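PDB 5EPD: glycerol trinitrate reductase from Agrobacterium tumefaciens, which probably reduces glycerol trinitrate and related xenobiotics as an FMN-dependent member of the Old Yellow Enzyme family, seen here without its flavin. Local coordinates for residues E204-K208 against Q266-I270; L230-A234 against K273-I279; L60-Y64 against A369-T373; S128-L132 against F152-G156; A53-P57 against A98-W103. All blocks are in the same frame, centred on the assembly; numbering follows the deposited sequence.

Contact 1: E204-K208 against Q266-I270; sequences EQFAK and QYDYI
Tyr267 reaches from helix 263-276 to Glu204 on helix 202-207 and Lys208 just after its end. Its OH lies 3.4 Å from Lys208 CE, and the two side chains cross at about a right angle. Tyr267 OH and Glu204 OE2 do not bond directly. A water joins them: it accepts from Tyr267 OH at 2.6 Å and donates to Glu204 OE2 at 2.8 Å. The same carboxylate oxygen takes a salt bridge from Lys208 NZ at 2.7 Å. The ammonium meets OE2 from well above the carboxylate plane, 70° out of it. Lys208 is fully extended beyond CG, which brings NZ over the Glu204 carboxylate. Both helices belong to the alpha/beta barrel of the family, on segments that follow its fourth and fifth strands. Ala207 CB points at the second helix and packs against Ile270 CD1 at 4.3 Å. Ile270 CD1 also lies over the rim of one face of the Tyr267 ring. Gln266 OE1 comes within 3.0 Å of Ala207 O, but both are acceptors. Arg225 NE donates to Gln266 OE1, which probably eases this approach, and Gln266 NE2 bonds to Val222 O. Further out, Lys208 NZ also bonds to Ser253 OG and Ser250 O.

Contact 2: L230-A234 against K273-I279; sequences LEVTA and KLDALGI
Two neighbouring outer helices of the TIM barrel, 227-240 and 263-276, pack against each other here. Each precedes a strand of the barrel, 245-249 and 281-284. Leu230 forks over Lys273: its CD1 lies 3.5 Å from Lys273 CB, and its CD2 is 3.6 Å from the same atom. CD2 also leans on Leu274 CG at 4.1 Å. The lysine contributes the root of its chain; bends at chi2 and chi4 lead its end away from Leu230. One turn later, Thr233 offers its methyl rather than its hydroxyl. CG2 stands anti to the backbone N (the OG1 chi1 is -46°) and touches both Leu274 CD2, 3.8 Å away, and Ile279 CG2, 3.9 Å away. OG1 turns back and bonds to Met229 O of its own helix. Leu277 sets CD2 on Ala234 CB at 3.6 Å, while its CD1 faces Leu230 O. Gly278, with positive phi, turns the chain after the helix, and Ile279 then points back at Thr233. Ile247 of strand 245-249 touches Thr233, Leu274 and Ile279 from the barrel side. The contact is thus almost all carbon, and its one hydroxyl is satisfied within its helix, so cohesion rests on shape and burial.

Contact 3: L60-Y64 against A369-T373; sequences LTAGY and AAGYT
The Tyr372 ring is the bump of this contact. It slides into a hollow formed by Leu60, Thr61 and Tyr64 at the start of helix 61-66. Tyr64 forms the floor. The two rings make an offset stack, with centroids 4.3 Å apart and planes 19° from parallel. Tyr372 CE1 sits over the centre of the Tyr64 ring. Tyr64 CB in turn lies under the Tyr372 face, a CH-pi contact 4.0 Å from the centroid. The two side chains cross at about a right angle although their rings are nearly parallel. In Tyr372, CG is anti to the backbone N (chi1 -171°), which sends the ring across the helix start. Its OH meets Thr61 OG1 at the ring edge, 2.7 Å away, in a hydrogen bond that either hydroxyl could donate. Leu60 closes another side: its CB is 4.1 Å from Tyr372 CE2, and its CD1 rests on Ala369 CB at 3.8 Å. Thr373 fills a smaller hollow. Its CG2 packs beside Tyr64 CA at 3.8 Å, facing the helix backbone near Gly63. Tyr372 also touches Arg48 and Arg50, and Gly371 O accepts from Arg48 NH2. Thr373 O takes a bond from Gln67 NE2. The contact is a tyrosine stack that fastens the irregular C-terminal tail to helix 61-66, between the first two strands of the TIM barrel.

Contact 4: S128-L132 against F152-G156; sequences SHVNL and FVNNG
Val153 faces the loop 128-132 and is met by His129, Asn131 and Leu132. Its two methyls share the work. CG1 stands over one face of the His129 imidazole, 4.1 Å above the plane and offset toward the rim. CG2 points between Leu132 and Asn131, at 4.0 Å from Leu132 CG and 4.1 Å from Asn131 CB. With chi1 at 58°, CG1 sits between the backbone N and the carbonyl carbon while CG2 is anti to N, and this spreads the methyls over different partners. Leu132 and Val153 meet at a slant.

Beside this apolar patch, Asn131 and Asn154 cross at about a right angle. Asn131 ND2 donates to Asn154 OD1 at 2.9 Å. The acceptor lies in the amide plane of Asn131. The donor lies in the carbonyl plane of Asn154, on a lone pair. The planes of the two amides are nevertheless turned 67° apart, and the N-H...O angle is a bent 137°.

The imidazole also serves its own loop: His129 ND1 accepts from Asn131 N at 3.2 Å, with the donor tilted from the ring plane. Val158 of strand 156-159 touches both His129 and Val153. Asn154 and Asn155 occupy the corners of a type I' turn from Val153 to Gly156. That turn joins strands 150-153 and 156-159 into a beta hairpin, part of the excursion after the third barrel strand. This is a modest surface contact: one valine packs against the loop, and a single bent hydrogen bond between amides ties the turn to it.

Contact 5: A53-P57 against A98-W103; sequences AGFVP and AQIDGW
Pro57 presses onto the backbone of helix 97-112 at Gly102, which has no side chain. Pro57 CG lies 3.8 Å from Gly102 C, and Val56 CG1 is 4.2 Å from Gly102 CA. The same Pro57 CG also stands over the Trp103 indole. This CH-pi contact is 3.8 Å from the centroid of the five-membered ring and only 11° off its normal. Trp103 NE1 bonds to Gly93 O, which helps to fix the ring's rotation, and Phe190 meets the indole edge-to-face. At the other end, Val56 CG2 packs on Ala98 CB at 3.7 Å. Gln99 runs extended beyond CG toward the turn and donates through NE2 to Gly54 O at 2.8 Å. That bond is nearly straight (170°) and leaves in the plane of the amide, though it arrives tilted from the carbonyl plane. NE2 also lies at the edge of the Phe55 ring. Gln99 OE1 accepts from the backbone N of Tyr95 and of Thr96, so both ends of the amide are held. Phe55 and Val56 form a G1 bulge facing Gly52, in the small hairpin of strands 51-52 and 56-57. Two kinds of hold result: a glutamine amide bonded on both sides joins the hairpin turn to the helix start, and close carbon contacts seat strand 56-57 on the helix.

Contacts 1 and 2 share helix 263-276, have centres 13 Å apart, and touch where Leu230 CD2 meets Ile270 O. Together they pack helix 263-276 against helices 202-207 and 227-240. Contacts 3 and 5 lie on the opposite side of the chain's centre from contact 1. Their centres are 16 Å apart, and helix 61-66 follows strand 56-57 in the chain. Contact 4 belongs to the hairpin excursion after the third barrel strand. Its nearest atoms come to about 6 Å from contact 5 and about 7 Å from contact 1, without touching. The chain holds no flavin. In this family FMN binds at the C-terminal end of the barrel strands.

Contact 1: E204-K208 against Q266-I270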
# COMPACT_ATOMS: atom_id res chain seq x y z
N GLU A 204 -10.81 -3.58 3.76
CA GLU A 204 -10.94 -3.37 5.20
C GLU A 204 -12.39 -2.97 5.54
O GLU A 204 -12.91 -3.30 6.64
CB GLU A 204 -9.97 -2.29 5.73
CG GLU A 204 -10.07 -2.10 7.26
CD GLU A 204 -9.18 -1.00 7.85
OE1 GLU A 204 -9.50 0.20 7.68
OE2 GLU A 204 -8.20 -1.35 8.53
N GLN A 205 -13.06 -2.28 4.62
CA GLN A 205 -14.45 -1.92 4.84
C GLN A 205 -15.25 -3.20 5.06
O GLN A 205 -16.17 -3.22 5.86
CB GLN A 205 -15.04 -1.16 3.65
CG GLN A 205 -14.67 0.31 3.60
CD GLN A 205 -14.66 0.82 2.17
OE1 GLN A 205 -15.60 0.56 1.39
NE2 GLN A 205 -13.62 1.56 1.82
N PHE A 206 -14.89 -4.25 4.31
CA PHE A 206 -15.53 -5.56 4.43
C PHE A 206 -15.13 -6.26 5.72
O PHE A 206 -15.97 -6.86 6.38
CB PHE A 206 -15.18 -6.46 3.22
CG PHE A 206 -16.14 -6.35 2.06
CD1 PHE A 206 -15.99 -5.34 1.11
CD2 PHE A 206 -17.19 -7.25 1.91
CE1 PHE A 206 -16.86 -5.24 0.03
CE2 PHE A 206 -18.07 -7.15 0.83
CZ PHE A 206 -17.90 -6.15 -0.12
N ALA A 207 -13.83 -6.20 6.05
CA ALA A 207 -13.27 -6.84 7.22
C ALA A 207 -13.79 -6.31 8.58
O ALA A 207 -13.96 -7.09 9.53
CB ALA A 207 -11.75 -6.72 7.17
N LYS A 208 -14.01 -5.00 8.67
CA LYS A 208 -14.43 -4.35 9.93
C LYS A 208 -15.95 -4.08 10.02
O LYS A 208 -16.55 -3.50 9.11
CB LYS A 208 -13.60 -3.07 10.14
CG LYS A 208 -12.13 -3.39 10.42
CD LYS A 208 -11.27 -2.15 10.66
CE LYS A 208 -9.87 -2.57 11.07
NZ LYS A 208 -8.92 -1.41 11.17
N GLN A 266 -10.71 -10.84 14.75
CA GLN A 266 -10.82 -10.60 13.31
C GLN A 266 -9.49 -10.86 12.61
O GLN A 266 -9.47 -11.51 11.54
CB GLN A 266 -11.29 -9.16 13.04
CG GLN A 266 -11.63 -8.85 11.58
CD GLN A 266 -12.79 -9.68 11.04
OE1 GLN A 266 -13.97 -9.45 11.39
NE2 GLN A 266 -12.47 -10.63 10.15
N TYR A 267 -8.39 -10.37 13.21
CA TYR A 267 -7.09 -10.36 12.50
C TYR A 267 -6.21 -11.57 12.80
O TYR A 267 -5.33 -11.90 12.01
CB TYR A 267 -6.34 -9.02 12.67
CG TYR A 267 -6.91 -7.95 11.74
CD1 TYR A 267 -8.03 -7.21 12.11
CD2 TYR A 267 -6.35 -7.73 10.48
CE1 TYR A 267 -8.59 -6.28 11.25
CE2 TYR A 267 -6.89 -6.79 9.61
CZ TYR A 267 -8.02 -6.07 10.00
OH TYR A 267 -8.59 -5.14 9.18
N ASP A 268 -6.46 -12.23 13.94
CA ASP A 268 -5.91 -13.58 14.18
C ASP A 268 -6.44 -14.54 13.12
O ASP A 268 -5.68 -15.36 12.57
CB ASP A 268 -6.33 -14.12 15.55
CG ASP A 268 -5.61 -13.45 16.69
OD1 ASP A 268 -4.60 -12.75 16.47
OD2 ASP A 268 -6.06 -13.65 17.83
N TYR A 269 -7.76 -14.46 12.87
CA TYR A 269 -8.40 -15.26 11.81
C TYR A 269 -7.79 -15.00 10.42
O TYR A 269 -7.32 -15.94 9.74
CB TYR A 269 -9.91 -15.00 11.75
CG TYR A 269 -10.56 -15.82 10.64
CD1 TYR A 269 -10.80 -17.18 10.83
CD2 TYR A 269 -10.87 -15.25 9.39
CE1 TYR A 269 -11.37 -17.96 9.82
CE2 TYR A 269 -11.44 -16.03 8.37
CZ TYR A 269 -11.69 -17.39 8.59
OH TYR A 269 -12.26 -18.20 7.62
N ILE A 270 -7.80 -13.73 10.02
CA ILE A 270 -7.25 -13.28 8.73
C ILE A 270 -5.79 -13.71 8.55
O ILE A 270 -5.42 -14.21 7.49
CB ILE A 270 -7.41 -11.75 8.52
CG1 ILE A 270 -8.85 -11.43 8.12
CG2 ILE A 270 -6.46 -11.22 7.43
CD1 ILE A 270 -9.32 -10.05 8.53
O HOH W 1 -6.91 -3.72 7.79

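Contact 2: L230-A234 against K273-I279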
# COMPACT_ATOMS: atom_id res chain seq x y z
N LEU A 230 -9.52 -12.28 1.68
CA LEU A 230 -8.88 -13.57 1.48
C LEU A 230 -9.07 -14.08 0.05
O LEU A 230 -8.13 -14.62 -0.54
CB LEU A 230 -9.42 -14.59 2.50
CG LEU A 230 -9.13 -14.30 3.98
CD1 LEU A 230 -9.84 -15.36 4.82
CD2 LEU A 230 -7.64 -14.28 4.28
N GLU A 231 -10.26 -13.89 -0.51
CA GLU A 231 -10.50 -14.25 -1.91
C GLU A 231 -9.61 -13.47 -2.83
O GLU A 231 -9.09 -14.01 -3.81
CB GLU A 231 -11.96 -14.03 -2.30
CG GLU A 231 -12.85 -15.19 -1.86
CD GLU A 231 -14.32 -14.95 -2.10
OE1 GLU A 231 -14.65 -13.88 -2.65
OE2 GLU A 231 -15.12 -15.83 -1.72
N VAL A 232 -9.44 -12.18 -2.53
CA VAL A 232 -8.62 -11.32 -3.38
C VAL A 232 -7.14 -11.76 -3.32
O VAL A 232 -6.51 -11.99 -4.34
CB VAL A 232 -8.80 -9.81 -3.05
CG1 VAL A 232 -7.68 -8.97 -3.65
CG2 VAL A 232 -10.15 -9.31 -3.55
N THR A 233 -6.60 -11.93 -2.12
CA THR A 233 -5.22 -12.40 -1.95
C THR A 233 -4.99 -13.82 -2.55
O THR A 233 -3.93 -14.11 -3.11
CB THR A 233 -4.82 -12.38 -0.45
OG1 THR A 233 -5.22 -11.13 0.14
CG2 THR A 233 -3.32 -12.56 -0.27
N ALA A 234 -5.97 -14.70 -2.42
CA ALA A 234 -5.86 -16.06 -2.98
C ALA A 234 -5.77 -16.05 -4.52
O ALA A 234 -4.98 -16.81 -5.12
CB ALA A 234 -7.05 -16.91 -2.51
N LYS A 273 -5.48 -17.50 8.01
CA LYS A 273 -5.85 -17.79 6.63
C LYS A 273 -4.82 -17.29 5.60
O LYS A 273 -4.58 -17.95 4.58
CB LYS A 273 -7.22 -17.18 6.37
CG LYS A 273 -8.33 -17.96 7.06
CD LYS A 273 -8.66 -19.21 6.25
CE LYS A 273 -9.84 -19.98 6.82
NZ LYS A 273 -9.41 -21.15 7.63
N LEU A 274 -4.22 -16.13 5.87
CA LEU A 274 -3.18 -15.62 4.98
C LEU A 274 -1.99 -16.55 5.01
O LEU A 274 -1.46 -16.89 3.95
CB LEU A 274 -2.73 -14.21 5.36
CG LEU A 274 -3.73 -13.11 5.03
CD1 LEU A 274 -3.37 -11.86 5.82
CD2 LEU A 274 -3.77 -12.86 3.52
N ASP A 275 -1.59 -16.98 6.20
CA ASP A 275 -0.47 -17.91 6.31
C ASP A 275 -0.75 -19.20 5.54
O ASP A 275 0.15 -19.76 4.89
CB ASP A 275 -0.18 -18.24 7.76
CG ASP A 275 1.14 -18.98 7.93
OD1 ASP A 275 2.16 -18.54 7.35
OD2 ASP A 275 1.16 -20.00 8.63
N ALA A 276 -1.99 -19.66 5.61
CA ALA A 276 -2.40 -20.87 4.92
C ALA A 276 -2.24 -20.75 3.41
O ALA A 276 -1.92 -21.74 2.75
CB ALA A 276 -3.85 -21.22 5.26
N LEU A 277 -2.46 -19.55 2.85
CA LEU A 277 -2.27 -19.31 1.41
C LEU A 277 -0.79 -19.30 0.99
O LEU A 277 -0.49 -19.31 -0.21
CB LEU A 277 -2.93 -17.99 0.98
CG LEU A 277 -4.45 -18.00 0.92
CD1 LEU A 277 -5.04 -16.59 0.90
CD2 LEU A 277 -4.88 -18.78 -0.31
N GLY A 278 0.13 -19.25 1.95
CA GLY A 278 1.57 -19.36 1.67
C GLY A 278 2.23 -18.08 1.18
O GLY A 278 3.36 -18.12 0.68
N ILE A 279 1.56 -16.95 1.34
CA ILE A 279 2.06 -15.70 0.77
C ILE A 279 3.38 -15.27 1.40
O ILE A 279 3.66 -15.57 2.58
CB ILE A 279 1.04 -14.53 0.82
CG1 ILE A 279 0.52 -14.31 2.23
CG2 ILE A 279 -0.11 -14.75 -0.16
CD1 ILE A 279 -0.17 -12.98 2.38

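Contact 3: L60-Y64 against A369-T373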
# COMPACT_ATOMS: atom_id res chain seq x y z
N LEU A 60 8.18 12.56 -14.24
CA LEU A 60 9.26 12.60 -13.24
C LEU A 60 9.28 11.44 -12.25
O LEU A 60 10.20 11.36 -11.40
CB LEU A 60 9.15 13.87 -12.42
CG LEU A 60 9.08 15.16 -13.22
CD1 LEU A 60 8.85 16.30 -12.24
CD2 LEU A 60 10.34 15.36 -14.07
N THR A 61 8.30 10.54 -12.34
CA THR A 61 8.08 9.54 -11.31
C THR A 61 9.16 8.44 -11.30
O THR A 61 9.60 8.02 -10.23
CB THR A 61 6.66 8.98 -11.40
OG1 THR A 61 5.74 10.04 -11.12
CG2 THR A 61 6.42 7.87 -10.40
N ALA A 62 9.58 7.98 -12.48
CA ALA A 62 10.74 7.07 -12.57
C ALA A 62 11.90 7.62 -11.74
O ALA A 62 12.43 6.91 -10.87
CB ALA A 62 11.19 6.86 -14.02
N GLY A 63 12.26 8.88 -11.99
CA GLY A 63 13.32 9.55 -11.23
C GLY A 63 13.15 9.51 -9.70
O GLY A 63 14.10 9.24 -8.94
N TYR A 64 11.92 9.80 -9.28
CA TYR A 64 11.54 9.84 -7.88
C TYR A 64 11.88 8.54 -7.21
O TYR A 64 12.54 8.55 -6.17
CB TYR A 64 10.03 10.12 -7.81
CG TYR A 64 9.34 9.83 -6.52
CD1 TYR A 64 9.56 10.63 -5.40
CD2 TYR A 64 8.38 8.80 -6.43
CE1 TYR A 64 8.89 10.40 -4.22
CE2 TYR A 64 7.69 8.56 -5.26
CZ TYR A 64 7.95 9.35 -4.14
OH TYR A 64 7.29 9.14 -2.95
N ALA A 369 7.78 18.87 -9.54
CA ALA A 369 9.06 18.45 -9.00
C ALA A 369 9.30 18.95 -7.58
O ALA A 369 9.86 18.24 -6.78
CB ALA A 369 10.18 18.94 -9.90
N ALA A 370 8.89 20.17 -7.26
CA ALA A 370 9.21 20.73 -5.96
C ALA A 370 8.48 20.01 -4.82
O ALA A 370 7.24 19.90 -4.82
CB ALA A 370 8.92 22.22 -5.93
N GLY A 371 9.25 19.54 -3.86
CA GLY A 371 8.72 18.72 -2.75
C GLY A 371 8.50 17.27 -3.13
O GLY A 371 7.74 16.55 -2.44
N TYR A 372 9.13 16.86 -4.23
CA TYR A 372 9.00 15.53 -4.85
C TYR A 372 10.43 15.00 -5.13
O TYR A 372 10.96 14.13 -4.39
CB TYR A 372 8.15 15.62 -6.14
CG TYR A 372 7.74 14.28 -6.81
CD1 TYR A 372 7.15 13.26 -6.08
CD2 TYR A 372 7.90 14.08 -8.20
CE1 TYR A 372 6.76 12.07 -6.68
CE2 TYR A 372 7.52 12.88 -8.81
CZ TYR A 372 6.94 11.88 -8.04
OH TYR A 372 6.54 10.68 -8.61
N THR A 373 11.06 15.55 -6.18
CA THR A 373 12.37 15.11 -6.65
C THR A 373 13.46 16.13 -6.39
O THR A 373 14.59 15.93 -6.81
CB THR A 373 12.34 14.83 -8.16
OG1 THR A 373 11.71 15.93 -8.83
CG2 THR A 373 11.59 13.56 -8.45

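Contact 4: S128-L132 against F152-G156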
# COMPACT_ATOMS: atom_id res chain seq x y z
N SER A 128 -14.02 7.67 -1.91
CA SER A 128 -13.93 8.29 -3.24
C SER A 128 -14.97 9.39 -3.38
O SER A 128 -15.67 9.75 -2.42
CB SER A 128 -14.12 7.23 -4.33
OG SER A 128 -13.82 7.76 -5.62
N HIS A 129 -15.08 9.94 -4.58
CA HIS A 129 -16.03 11.02 -4.85
C HIS A 129 -16.62 10.76 -6.22
O HIS A 129 -15.94 10.23 -7.10
CB HIS A 129 -15.31 12.37 -4.80
CG HIS A 129 -16.22 13.55 -4.76
ND1 HIS A 129 -16.72 14.14 -5.91
CD2 HIS A 129 -16.69 14.29 -3.73
CE1 HIS A 129 -17.48 15.17 -5.58
NE2 HIS A 129 -17.47 15.29 -4.27
N VAL A 130 -17.89 11.11 -6.39
CA VAL A 130 -18.59 10.94 -7.68
C VAL A 130 -17.80 11.47 -8.87
O VAL A 130 -17.72 10.85 -9.92
CB VAL A 130 -20.03 11.52 -7.65
CG1 VAL A 130 -20.94 10.64 -6.82
CG2 VAL A 130 -20.07 12.95 -7.10
N ASN A 131 -17.16 12.61 -8.66
CA ASN A 131 -16.29 13.21 -9.68
C ASN A 131 -15.17 12.30 -10.22
O ASN A 131 -14.69 12.50 -11.34
CB ASN A 131 -15.71 14.55 -9.18
CG ASN A 131 -16.76 15.65 -9.06
OD1 ASN A 131 -17.93 15.43 -9.37
ND2 ASN A 131 -16.36 16.82 -8.60
N LEU A 132 -14.72 11.31 -9.44
CA LEU A 132 -13.66 10.44 -9.92
C LEU A 132 -14.21 9.16 -10.53
O LEU A 132 -13.50 8.46 -11.25
CB LEU A 132 -12.65 10.12 -8.80
CG LEU A 132 -11.97 11.33 -8.13
CD1 LEU A 132 -11.35 10.95 -6.79
CD2 LEU A 132 -10.92 11.91 -9.05
N PHE A 152 -8.96 14.23 -1.79
CA PHE A 152 -8.27 15.27 -2.52
C PHE A 152 -8.78 15.10 -3.92
O PHE A 152 -8.44 14.13 -4.59
CB PHE A 152 -6.76 15.05 -2.43
CG PHE A 152 -5.92 16.03 -3.22
CD1 PHE A 152 -6.20 17.40 -3.25
CD2 PHE A 152 -4.77 15.59 -3.89
CE1 PHE A 152 -5.38 18.28 -3.97
CE2 PHE A 152 -3.96 16.48 -4.61
CZ PHE A 152 -4.27 17.82 -4.65
N VAL A 153 -9.66 16.02 -4.32
CA VAL A 153 -10.33 16.01 -5.63
C VAL A 153 -10.61 17.47 -6.02
O VAL A 153 -10.74 18.34 -5.13
CB VAL A 153 -11.61 15.13 -5.60
CG1 VAL A 153 -12.57 15.62 -4.55
CG2 VAL A 153 -12.31 15.11 -6.95
N ASN A 154 -10.66 17.76 -7.32
CA ASN A 154 -10.79 19.16 -7.80
C ASN A 154 -9.80 20.08 -7.11
O ASN A 154 -10.16 21.19 -6.72
CB ASN A 154 -12.21 19.73 -7.59
CG ASN A 154 -13.30 18.84 -8.15
OD1 ASN A 154 -14.24 18.47 -7.43
ND2 ASN A 154 -13.19 18.47 -9.43
N ASN A 155 -8.57 19.61 -6.92
CA ASN A 155 -7.51 20.40 -6.32
C ASN A 155 -7.79 20.91 -4.92
O ASN A 155 -7.24 21.95 -4.51
CB ASN A 155 -7.16 21.59 -7.23
CG ASN A 155 -6.35 21.17 -8.43
OD1 ASN A 155 -5.39 20.41 -8.30
ND2 ASN A 155 -6.71 21.68 -9.61
N GLY A 156 -8.63 20.21 -4.17
CA GLY A 156 -9.00 20.68 -2.83
C GLY A 156 -9.46 19.49 -2.04
O GLY A 156 -9.51 18.39 -2.58

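Contact 5: A53-P57 against A98-W103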
# COMPACT_ATOMS: atom_id res chain seq x y z
N ALA A 53 -2.25 12.33 -17.54
CA ALA A 53 -3.35 11.87 -18.41
C ALA A 53 -3.52 10.35 -18.39
O ALA A 53 -2.54 9.61 -18.49
CB ALA A 53 -3.10 12.34 -19.85
N GLY A 54 -4.76 9.88 -18.27
CA GLY A 54 -5.02 8.45 -18.22
C GLY A 54 -4.41 7.70 -17.03
O GLY A 54 -4.21 6.49 -17.09
N PHE A 55 -4.13 8.43 -15.94
CA PHE A 55 -3.64 7.81 -14.70
C PHE A 55 -2.32 7.04 -14.93
O PHE A 55 -1.96 6.10 -14.19
CB PHE A 55 -4.73 6.93 -14.07
CG PHE A 55 -6.10 7.54 -14.15
CD1 PHE A 55 -6.38 8.71 -13.46
CD2 PHE A 55 -7.08 6.97 -14.94
CE1 PHE A 55 -7.64 9.30 -13.55
CE2 PHE A 55 -8.35 7.54 -15.02
CZ PHE A 55 -8.63 8.72 -14.34
N VAL A 56 -1.61 7.52 -15.94
CA VAL A 56 -0.30 7.01 -16.31
C VAL A 56 0.72 7.72 -15.44
O VAL A 56 0.57 8.92 -15.18
CB VAL A 56 -0.04 7.30 -17.81
CG1 VAL A 56 1.35 6.84 -18.22
CG2 VAL A 56 -1.11 6.64 -18.69
N PRO A 57 1.77 7.00 -14.98
CA PRO A 57 2.78 7.64 -14.13
C PRO A 57 3.34 8.88 -14.79
O PRO A 57 3.66 8.85 -15.98
CB PRO A 57 3.86 6.56 -14.00
CG PRO A 57 3.12 5.28 -14.16
CD PRO A 57 2.06 5.57 -15.19
N ALA A 98 -1.42 1.76 -21.51
CA ALA A 98 -0.75 3.05 -21.29
C ALA A 98 -0.08 3.11 -19.91
O ALA A 98 1.09 3.45 -19.80
CB ALA A 98 -1.72 4.21 -21.45
N GLN A 99 -0.83 2.74 -18.88
CA GLN A 99 -0.29 2.71 -17.51
C GLN A 99 0.83 1.68 -17.35
O GLN A 99 1.91 1.98 -16.83
CB GLN A 99 -1.42 2.44 -16.52
CG GLN A 99 -2.47 3.54 -16.47
CD GLN A 99 -3.85 3.04 -16.04
OE1 GLN A 99 -4.04 1.85 -15.72
NE2 GLN A 99 -4.84 3.95 -16.06
N ILE A 100 0.58 0.46 -17.80
CA ILE A 100 1.60 -0.57 -17.75
C ILE A 100 2.92 -0.03 -18.32
O ILE A 100 3.98 -0.10 -17.66
CB ILE A 100 1.15 -1.81 -18.54
CG1 ILE A 100 -0.07 -2.45 -17.86
CG2 ILE A 100 2.29 -2.82 -18.65
CD1 ILE A 100 -0.70 -3.59 -18.64
N ASP A 101 2.83 0.54 -19.52
CA ASP A 101 4.02 1.02 -20.23
C ASP A 101 4.70 2.18 -19.50
O ASP A 101 5.93 2.22 -19.45
CB ASP A 101 3.70 1.36 -21.69
CG ASP A 101 3.25 0.13 -22.48
OD1 ASP A 101 3.33 -1.01 -21.96
OD2 ASP A 101 2.78 0.32 -23.61
N GLY A 102 3.91 3.08 -18.91
CA GLY A 102 4.46 4.06 -17.97
C GLY A 102 5.22 3.44 -16.79
O GLY A 102 6.30 3.92 -16.39
N TRP A 103 4.67 2.36 -16.23
CA TRP A 103 5.29 1.68 -15.09
C TRP A 103 6.58 0.96 -15.45
O TRP A 103 7.43 0.74 -14.56
CB TRP A 103 4.33 0.66 -14.46
CG TRP A 103 3.29 1.26 -13.60
CD1 TRP A 103 1.94 1.27 -13.82
CD2 TRP A 103 3.50 1.94 -12.36
NE1 TRP A 103 1.29 1.91 -12.79
CE2 TRP A 103 2.22 2.34 -11.88
CE3 TRP A 103 4.63 2.25 -11.60
CZ2 TRP A 103 2.06 3.04 -10.68
CZ3 TRP A 103 4.46 2.95 -10.40
CH2 TRP A 103 3.18 3.33 -9.96